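Local coordinates for conserved hypothetical protein BatB (Bacteroides thetaiotaomicron, PDB 3IBS) that is of unknown function but carries a magnesium-binding von Willebrand factor A domain, here crystallised as a piece of a longer, probably membrane-anchored protein, at residues Thr119-Lys133 / Thr174-Gly188. Numbering follows the deposited sequence. Where two conformers were deposited one is given.
Sequences TDGENHEGGAVEAAK and TRLNEGMCQEIAKDG
T119, at the end of the central strand 113-119, places its methyl CG2 4.2 Å from C181 SG, while its hydroxyl accepts from G121 N in an ST turn and is also bonded to D19. The next carbonyl, D120 O, receives N177 N at 2.8 Å in a nearly straight bond (170°), tying the metal-site loop to the start of helix 178-187. D120 is itself a magnesium-binding residue, although here S21 and S23 coordinate the ion; its OD2 is hydrogen-bonded to S23 OG and salt-bridged to R33, and OD1 closes an Asx turn onto E122 N. G121 passes so close to C181 that a side chain would strike the sulfur.

E122 stretches across T174 with CG anti to the backbone N (chi1 -179°), bringing its carboxylate to the opposite segment. OE1 accepts from T174 OG1 at 2.5 Å and OE2 from R175 N at 3.0 Å, both donors standing well above the carboxylate plane. With an alanine here, R175 N would probably lose its carboxylate acceptor and T174 OG1 one partner, leaving it R33. One water bridges N123 N and N177 ND2, and N177 caps its helix through OD1.

Beyond this polar end, in the less certain conformers given here, selenomethionine M180 brings CE to the H124 ring edge, 3.9 Å from CD2; H124 NE2 accepts from A128 N and ND1 is hydrogen-bonded to T92 O. The axes of helices 128-133 and 178-187 run nearly parallel (21°), 8.2 Å apart at closest approach, with A128, V129 and A132 packed around I184; A128 CB lies 3.7 Å from I184 CD1.

The contact thus pairs a largely apolar helix interface with a polar end, where backbone and carboxylate bonds probably help hold the D120 loop beside the magnesium site.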
ATOM      1  N   THR A 119     -10.599   2.136  17.630  1.00 12.09           N
ATOM      2  CA  THR A 119     -10.696   2.992  16.435  1.00 11.94           C
ATOM      3  C   THR A 119      -9.310   3.493  16.001  1.00 12.19           C
ATOM      4  O   THR A 119      -8.365   3.434  16.770  1.00 11.35           O
ATOM      5  CB  THR A 119     -11.649   4.211  16.717  1.00 11.74           C
ATOM      6  OG1 THR A 119     -11.830   5.011  15.535  1.00 12.22           O
ATOM      7  CG2 THR A 119     -11.098   5.085  17.873  1.00 11.31           C
ATOM      8  N   ASP A 120      -9.195   3.994  14.770  1.00 12.23           N
ATOM      9  CA  ASP A 120      -8.005   4.773  14.412  1.00 13.22           C
ATOM     10  C   ASP A 120      -8.210   6.272  14.739  1.00 13.58           C
ATOM     11  O   ASP A 120      -7.290   7.086  14.538  1.00 13.91           O
ATOM     12  CB  ASP A 120      -7.609   4.536  12.947  1.00 12.78           C
ATOM     13  CG  ASP A 120      -8.760   4.784  11.994  1.00 14.53           C
ATOM     14  OD1 ASP A 120      -9.582   5.689  12.288  1.00 14.07           O
ATOM     15  OD2 ASP A 120      -8.868   4.062  10.978  1.00 13.73           O
ATOM     16  N   GLY A 121      -9.402   6.629  15.255  1.00 14.04           N
ATOM     17  CA  GLY A 121      -9.690   8.014  15.707  1.00 14.18           C
ATOM     18  C   GLY A 121      -9.555   9.080  14.613  1.00 15.42           C
ATOM     19  O   GLY A 121      -9.404  10.298  14.893  1.00 15.15           O
ATOM     20  N   GLU A 122      -9.671   8.633  13.365  1.00 14.76           N
ATOM     21  CA  GLU A 122      -9.369   9.468  12.222  1.00 15.32           C
ATOM     22  C   GLU A 122     -10.557  10.270  11.700  1.00 15.21           C
ATOM     23  O   GLU A 122     -11.636   9.715  11.471  1.00 15.94           O
ATOM     24  CB  GLU A 122      -8.793   8.616  11.089  1.00 14.22           C
ATOM     25  CG  GLU A 122      -8.440   9.431   9.871  1.00 14.75           C
ATOM     26  CD  GLU A 122      -7.748   8.612   8.800  1.00 15.39           C
ATOM     27  OE1 GLU A 122      -8.282   7.549   8.395  1.00 14.61           O
ATOM     28  OE2 GLU A 122      -6.683   9.047   8.361  1.00 15.11           O
ATOM     29  N   ASN A 123     -10.325  11.563  11.465  1.00 15.58           N
ATOM     30  CA  ASN A 123     -11.337  12.456  10.889  1.00 16.84           C
ATOM     31  C   ASN A 123     -12.678  12.479  11.650  1.00 17.06           C
ATOM     32  O   ASN A 123     -13.751  12.517  11.033  1.00 17.08           O
ATOM     33  CB  ASN A 123     -11.604  12.114   9.411  1.00 15.90           C
ATOM     34  CG  ASN A 123     -10.421  12.424   8.511  1.00 17.62           C
ATOM     35  OD1 ASN A 123      -9.622  13.309   8.792  1.00 17.87           O
ATOM     36  ND2 ASN A 123     -10.305  11.676   7.415  1.00 19.86           N
ATOM     37  N   HIS A 124     -12.620  12.441  12.979  0.50 17.41           N
ATOM     38  CA  HIS A 124     -13.838  12.627  13.768  0.50 18.05           C
ATOM     39  C   HIS A 124     -14.223  14.105  13.732  0.50 18.62           C
ATOM     40  O   HIS A 124     -13.374  14.971  13.949  0.50 18.27           O
ATOM     41  CB  HIS A 124     -13.651  12.167  15.210  0.50 17.72           C
ATOM     42  CG  HIS A 124     -14.853  12.411  16.072  0.50 17.88           C
ATOM     43  ND1 HIS A 124     -16.081  11.844  15.812  0.50 16.62           N
ATOM     44  CD2 HIS A 124     -15.018  13.173  17.180  0.50 18.17           C
ATOM     45  CE1 HIS A 124     -16.952  12.242  16.722  0.50 16.57           C
ATOM     46  NE2 HIS A 124     -16.334  13.052  17.561  0.50 18.07           N
ATOM     47  N   GLU A 125     -15.497  14.382  13.464  1.00 19.53           N
ATOM     48  CA  GLU A 125     -15.999  15.779  13.324  1.00 21.65           C
ATOM     49  C   GLU A 125     -16.325  16.542  14.631  1.00 21.66           C
ATOM     50  O   GLU A 125     -16.641  17.738  14.593  1.00 21.90           O
ATOM     51  CB  GLU A 125     -17.225  15.834  12.389  1.00 22.79           C
ATOM     52  CG  GLU A 125     -17.085  15.059  11.055  1.00 27.92           C
ATOM     53  CD  GLU A 125     -15.984  15.594  10.130  1.00 34.97           C
ATOM     54  OE1 GLU A 125     -15.587  16.775  10.275  1.00 37.47           O
ATOM     55  OE2 GLU A 125     -15.522  14.830   9.238  1.00 38.18           O
ATOM     56  N   GLY A 126     -16.256  15.872  15.779  1.00 21.33           N
ATOM     57  CA  GLY A 126     -16.582  16.528  17.049  1.00 20.48           C
ATOM     58  C   GLY A 126     -17.777  15.908  17.744  1.00 19.76           C
ATOM     59  O   GLY A 126     -18.688  15.377  17.102  1.00 19.69           O
ATOM     60  N   GLY A 127     -17.751  15.946  19.071  1.00 19.03           N
ATOM     61  CA  GLY A 127     -18.786  15.326  19.876  1.00 17.72           C
ATOM     62  C   GLY A 127     -18.253  14.216  20.783  1.00 17.27           C
ATOM     63  O   GLY A 127     -18.789  13.988  21.871  1.00 16.76           O
ATOM     64  N   ALA A 128     -17.203  13.522  20.352  1.00 16.77           N
ATOM     65  CA  ALA A 128     -16.701  12.365  21.109  1.00 17.05           C
ATOM     66  C   ALA A 128     -16.253  12.715  22.528  1.00 16.63           C
ATOM     67  O   ALA A 128     -16.540  11.979  23.465  1.00 17.11           O
ATOM     68  CB  ALA A 128     -15.568  11.658  20.361  1.00 16.80           C
ATOM     69  N   VAL A 129     -15.534  13.816  22.677  1.00 15.74           N
ATOM     70  CA  VAL A 129     -14.985  14.192  23.973  1.00 16.56           C
ATOM     71  C   VAL A 129     -16.115  14.600  24.959  1.00 17.03           C
ATOM     72  O   VAL A 129     -16.089  14.222  26.143  1.00 16.60           O
ATOM     73  CB  VAL A 129     -13.912  15.315  23.793  1.00 17.38           C
ATOM     74  CG1 VAL A 129     -13.544  15.916  25.084  1.00 16.69           C
ATOM     75  CG2 VAL A 129     -12.659  14.761  23.048  1.00 15.80           C
ATOM     76  N   GLU A 130     -17.105  15.353  24.458  1.00 17.07           N
ATOM     77  CA  GLU A 130     -18.299  15.703  25.226  1.00 17.37           C
ATOM     78  C   GLU A 130     -19.078  14.445  25.607  1.00 17.05           C
ATOM     79  O   GLU A 130     -19.508  14.287  26.752  1.00 16.94           O
ATOM     80  CB  GLU A 130     -19.205  16.621  24.400  1.00 18.38           C
ATOM     81  CG  GLU A 130     -18.537  17.959  23.932  1.00 23.39           C
ATOM     82  CD  GLU A 130     -17.978  17.933  22.481  1.00 28.83           C
ATOM     83  OE1 GLU A 130     -17.191  16.990  22.095  1.00 27.36           O
ATOM     84  OE2 GLU A 130     -18.331  18.896  21.735  1.00 29.11           O
ATOM     85  N   ALA A 131     -19.257  13.542  24.641  1.00 16.17           N
ATOM     86  CA  ALA A 131     -19.925  12.278  24.897  1.00 15.63           C
ATOM     87  C   ALA A 131     -19.211  11.473  25.994  1.00 15.62           C
ATOM     88  O   ALA A 131     -19.864  10.888  26.874  1.00 15.53           O
ATOM     89  CB  ALA A 131     -20.030  11.461  23.615  1.00 15.28           C
ATOM     90  N   ALA A 132     -17.882  11.446  25.946  1.00 14.68           N
ATOM     91  CA  ALA A 132     -17.092  10.683  26.926  1.00 14.55           C
ATOM     92  C   ALA A 132     -17.181  11.299  28.320  1.00 14.47           C
ATOM     93  O   ALA A 132     -17.246  10.584  29.324  1.00 14.32           O
ATOM     94  CB  ALA A 132     -15.624  10.568  26.491  1.00 13.92           C
ATOM     95  N   LYS A 133     -17.172  12.625  28.371  1.00 14.71           N
ATOM     96  CA  LYS A 133     -17.333  13.345  29.618  1.00 14.73           C
ATOM     97  C   LYS A 133     -18.721  13.038  30.228  1.00 14.04           C
ATOM     98  O   LYS A 133     -18.816  12.718  31.432  1.00 13.85           O
ATOM     99  CB  LYS A 133     -17.121  14.852  29.386  1.00 15.79           C
ATOM    100  CG  LYS A 133     -17.363  15.770  30.608  1.00 18.43           C
ATOM    101  CD  LYS A 133     -16.729  17.158  30.338  1.00 24.65           C
ATOM    102  CE  LYS A 133     -17.417  17.883  29.149  1.00 27.78           C
ATOM    103  NZ  LYS A 133     -16.448  18.439  28.139  1.00 29.47           N
ATOM    104  N   THR A 174      -4.433   6.372   5.494  1.00 15.14           N
ATOM    105  CA  THR A 174      -5.128   6.546   6.769  1.00 14.46           C
ATOM    106  C   THR A 174      -4.146   6.462   7.949  1.00 13.87           C
ATOM    107  O   THR A 174      -3.295   5.576   8.000  1.00 13.90           O
ATOM    108  CB  THR A 174      -6.276   5.505   6.923  1.00 14.21           C
ATOM    109  OG1 THR A 174      -6.775   5.537   8.261  1.00 13.15           O
ATOM    110  CG2 THR A 174      -5.788   4.074   6.611  1.00 13.08           C
ATOM    111  N   ARG A 175      -4.279   7.385   8.894  1.00 13.71           N
ATOM    112  CA  ARG A 175      -3.380   7.456  10.045  1.00 13.70           C
ATOM    113  C   ARG A 175      -4.158   7.254  11.321  1.00 14.04           C
ATOM    114  O   ARG A 175      -5.299   7.726  11.437  1.00 13.72           O
ATOM    115  CB  ARG A 175      -2.745   8.842  10.138  1.00 13.34           C
ATOM    116  CG  ARG A 175      -1.918   9.242   8.905  1.00 15.31           C
ATOM    117  CD  ARG A 175      -1.470  10.694   9.049  1.00 16.77           C
ATOM    118  NE  ARG A 175      -0.562  11.086   7.983  1.00 18.01           N
ATOM    119  CZ  ARG A 175       0.762  10.975   8.014  1.00 19.91           C
ATOM    120  NH1 ARG A 175       1.383  10.460   9.074  1.00 20.08           N
ATOM    121  NH2 ARG A 175       1.472  11.400   6.965  1.00 19.36           N
ATOM    122  N   LEU A 176      -3.527   6.605  12.297  1.00 13.84           N
ATOM    123  CA  LEU A 176      -4.051   6.649  13.661  1.00 14.09           C
ATOM    124  C   LEU A 176      -3.905   8.087  14.171  1.00 13.75           C
ATOM    125  O   LEU A 176      -2.844   8.678  14.031  1.00 14.48           O
ATOM    126  CB  LEU A 176      -3.268   5.699  14.570  1.00 13.70           C
ATOM    127  CG  LEU A 176      -3.396   5.858  16.090  1.00 14.57           C
ATOM    128  CD1 LEU A 176      -4.839   5.526  16.604  1.00 12.08           C
ATOM    129  CD2 LEU A 176      -2.357   4.940  16.773  1.00 14.72           C
ATOM    130  N   ASN A 177      -4.962   8.638  14.761  1.00 13.82           N
ATOM    131  CA  ASN A 177      -4.868   9.937  15.432  1.00 13.77           C
ATOM    132  C   ASN A 177      -4.834   9.668  16.913  1.00 14.19           C
ATOM    133  O   ASN A 177      -5.874   9.567  17.576  1.00 13.98           O
ATOM    134  CB  ASN A 177      -6.046  10.850  15.055  1.00 13.43           C
ATOM    135  CG  ASN A 177      -5.909  12.268  15.609  1.00 14.13           C
ATOM    136  OD1 ASN A 177      -5.289  12.494  16.651  1.00 17.81           O
ATOM    137  ND2 ASN A 177      -6.518  13.230  14.921  1.00 12.81           N
ATOM    138  N   GLU A 178      -3.616   9.569  17.428  1.00 14.62           N
ATOM    139  CA  GLU A 178      -3.357   9.251  18.822  1.00 15.58           C
ATOM    140  C   GLU A 178      -3.892  10.373  19.722  1.00 14.91           C
ATOM    141  O   GLU A 178      -4.479  10.117  20.775  1.00 13.58           O
ATOM    142  CB  GLU A 178      -1.847   9.101  18.990  1.00 16.62           C
ATOM    143  CG  GLU A 178      -1.380   8.324  20.183  1.00 20.75           C
ATOM    144  CD  GLU A 178      -0.359   7.227  19.777  1.00 22.93           C
ATOM    145  OE1 GLU A 178       0.634   7.510  19.047  1.00 24.79           O
ATOM    146  OE2 GLU A 178      -0.565   6.072  20.183  1.00 21.57           O
ATOM    147  N   GLY A 179      -3.704  11.619  19.283  1.00 15.29           N
ATOM    148  CA  GLY A 179      -4.125  12.778  20.072  1.00 15.32           C
ATOM    149  C   GLY A 179      -5.620  12.750  20.371  1.00 15.13           C
ATOM    150  O   GLY A 179      -6.046  12.983  21.507  1.00 14.52           O
HETATM  151  N   MSE A 180      -6.420  12.485  19.341  0.50 15.37           N
HETATM  152  CA  MSE A 180      -7.872  12.433  19.500  0.50 15.81           C
HETATM  153  C   MSE A 180      -8.282  11.290  20.423  0.50 15.38           C
HETATM  154  O   MSE A 180      -9.132  11.482  21.298  0.50 15.15           O
HETATM  155  CB  MSE A 180      -8.585  12.306  18.143  0.50 16.58           C
HETATM  156  CG  MSE A 180     -10.095  12.130  18.270  0.50 18.81           C
HETATM  157 SE   MSE A 180     -11.040  13.746  18.891  0.50 28.55          SE
HETATM  158  CE  MSE A 180     -11.334  14.580  17.139  0.50 25.01           C
ATOM    159  N   CYS A 181      -7.676  10.112  20.235  1.00 14.39           N
ATOM    160  CA  CYS A 181      -7.966   8.961  21.089  1.00 14.37           C
ATOM    161  C   CYS A 181      -7.649   9.279  22.560  1.00 14.28           C
ATOM    162  O   CYS A 181      -8.412   8.922  23.461  1.00 13.79           O
ATOM    163  CB  CYS A 181      -7.169   7.720  20.654  1.00 13.64           C
ATOM    164  SG  CYS A 181      -7.618   7.065  19.055  1.00 14.50           S
ATOM    165  N   GLN A 182      -6.536   9.972  22.782  1.00 14.31           N
ATOM    166  CA  GLN A 182      -6.111  10.318  24.135  1.00 15.43           C
ATOM    167  C   GLN A 182      -7.044  11.294  24.843  1.00 15.16           C
ATOM    168  O   GLN A 182      -7.295  11.120  26.021  1.00 15.96           O
ATOM    169  CB  GLN A 182      -4.672  10.823  24.157  1.00 15.27           C
ATOM    170  CG  GLN A 182      -3.644   9.706  23.919  1.00 17.03           C
ATOM    171  CD  GLN A 182      -2.259  10.257  23.589  1.00 19.04           C
ATOM    172  OE1 GLN A 182      -2.127  11.270  22.906  1.00 22.24           O
ATOM    173  NE2 GLN A 182      -1.230   9.578  24.054  1.00 18.60           N
ATOM    174  N   GLU A 183      -7.558  12.297  24.125  1.00 15.53           N
ATOM    175  CA  GLU A 183      -8.492  13.286  24.704  1.00 15.27           C
ATOM    176  C   GLU A 183      -9.763  12.580  25.172  1.00 15.53           C
ATOM    177  O   GLU A 183     -10.285  12.879  26.268  1.00 15.06           O
ATOM    178  CB  GLU A 183      -8.875  14.362  23.684  1.00 14.40           C
ATOM    179  CG  GLU A 183      -7.730  15.334  23.325  1.00 15.89           C
ATOM    180  CD  GLU A 183      -8.143  16.435  22.339  1.00 15.06           C
ATOM    181  OE1 GLU A 183      -9.347  16.572  22.050  1.00 14.54           O
ATOM    182  OE2 GLU A 183      -7.252  17.183  21.866  1.00 16.05           O
ATOM    183  N   ILE A 184     -10.257  11.666  24.324  1.00 15.48           N
ATOM    184  CA  ILE A 184     -11.486  10.924  24.608  1.00 15.99           C
ATOM    185  C   ILE A 184     -11.308  10.099  25.885  1.00 16.91           C
ATOM    186  O   ILE A 184     -12.171  10.124  26.762  1.00 16.91           O
ATOM    187  CB  ILE A 184     -11.926  10.027  23.413  1.00 16.11           C
ATOM    188  CG1 ILE A 184     -12.209  10.902  22.186  1.00 15.64           C
ATOM    189  CG2 ILE A 184     -13.170   9.154  23.785  1.00 14.01           C
ATOM    190  CD1 ILE A 184     -12.233  10.148  20.839  1.00 15.64           C
ATOM    191  N   ALA A 185     -10.197   9.360  25.977  1.00 17.19           N
ATOM    192  CA  ALA A 185      -9.950   8.499  27.136  1.00 17.34           C
ATOM    193  C   ALA A 185      -9.734   9.308  28.412  1.00 17.62           C
ATOM    194  O   ALA A 185     -10.178   8.903  29.497  1.00 17.68           O
ATOM    195  CB  ALA A 185      -8.765   7.597  26.886  1.00 17.29           C
ATOM    196  N   LYS A 186      -9.007  10.424  28.299  1.00 18.04           N
ATOM    197  CA  LYS A 186      -8.779  11.273  29.469  1.00 17.20           C
ATOM    198  C   LYS A 186     -10.092  11.790  30.087  1.00 16.74           C
ATOM    199  O   LYS A 186     -10.353  11.590  31.281  1.00 15.37           O
ATOM    200  CB  LYS A 186      -7.836  12.439  29.168  1.00 18.10           C
ATOM    201  CG  LYS A 186      -7.437  13.201  30.473  1.00 19.86           C
ATOM    202  CD  LYS A 186      -6.333  14.185  30.227  1.00 25.06           C
ATOM    203  CE  LYS A 186      -5.995  14.967  31.491  1.00 26.87           C
ATOM    204  NZ  LYS A 186      -5.013  16.047  31.207  1.00 30.33           N
ATOM    205  N   ASP A 187     -10.908  12.445  29.265  1.00 16.12           N
ATOM    206  CA  ASP A 187     -12.166  13.011  29.717  1.00 16.07           C
ATOM    207  C   ASP A 187     -13.178  11.928  30.085  1.00 15.94           C
ATOM    208  O   ASP A 187     -14.067  12.161  30.897  1.00 14.25           O
ATOM    209  CB  ASP A 187     -12.735  13.951  28.659  1.00 16.95           C
ATOM    210  CG  ASP A 187     -11.914  15.241  28.512  1.00 18.25           C
ATOM    211  OD1 ASP A 187     -10.800  15.359  29.092  1.00 19.56           O
ATOM    212  OD2 ASP A 187     -12.395  16.141  27.808  1.00 18.89           O
ATOM    213  N   GLY A 188     -13.020  10.746  29.483  1.00 15.34           N
ATOM    214  CA  GLY A 188     -13.844   9.592  29.803  1.00 15.84           C
ATOM    215  C   GLY A 188     -13.375   8.818  31.026  1.00 16.16           C
ATOM    216  O   GLY A 188     -14.022   7.848  31.422  1.00 15.62           O
TER
HETATM  217  O   HOH W   1      -7.588  12.529  12.071  1.00 11.03           O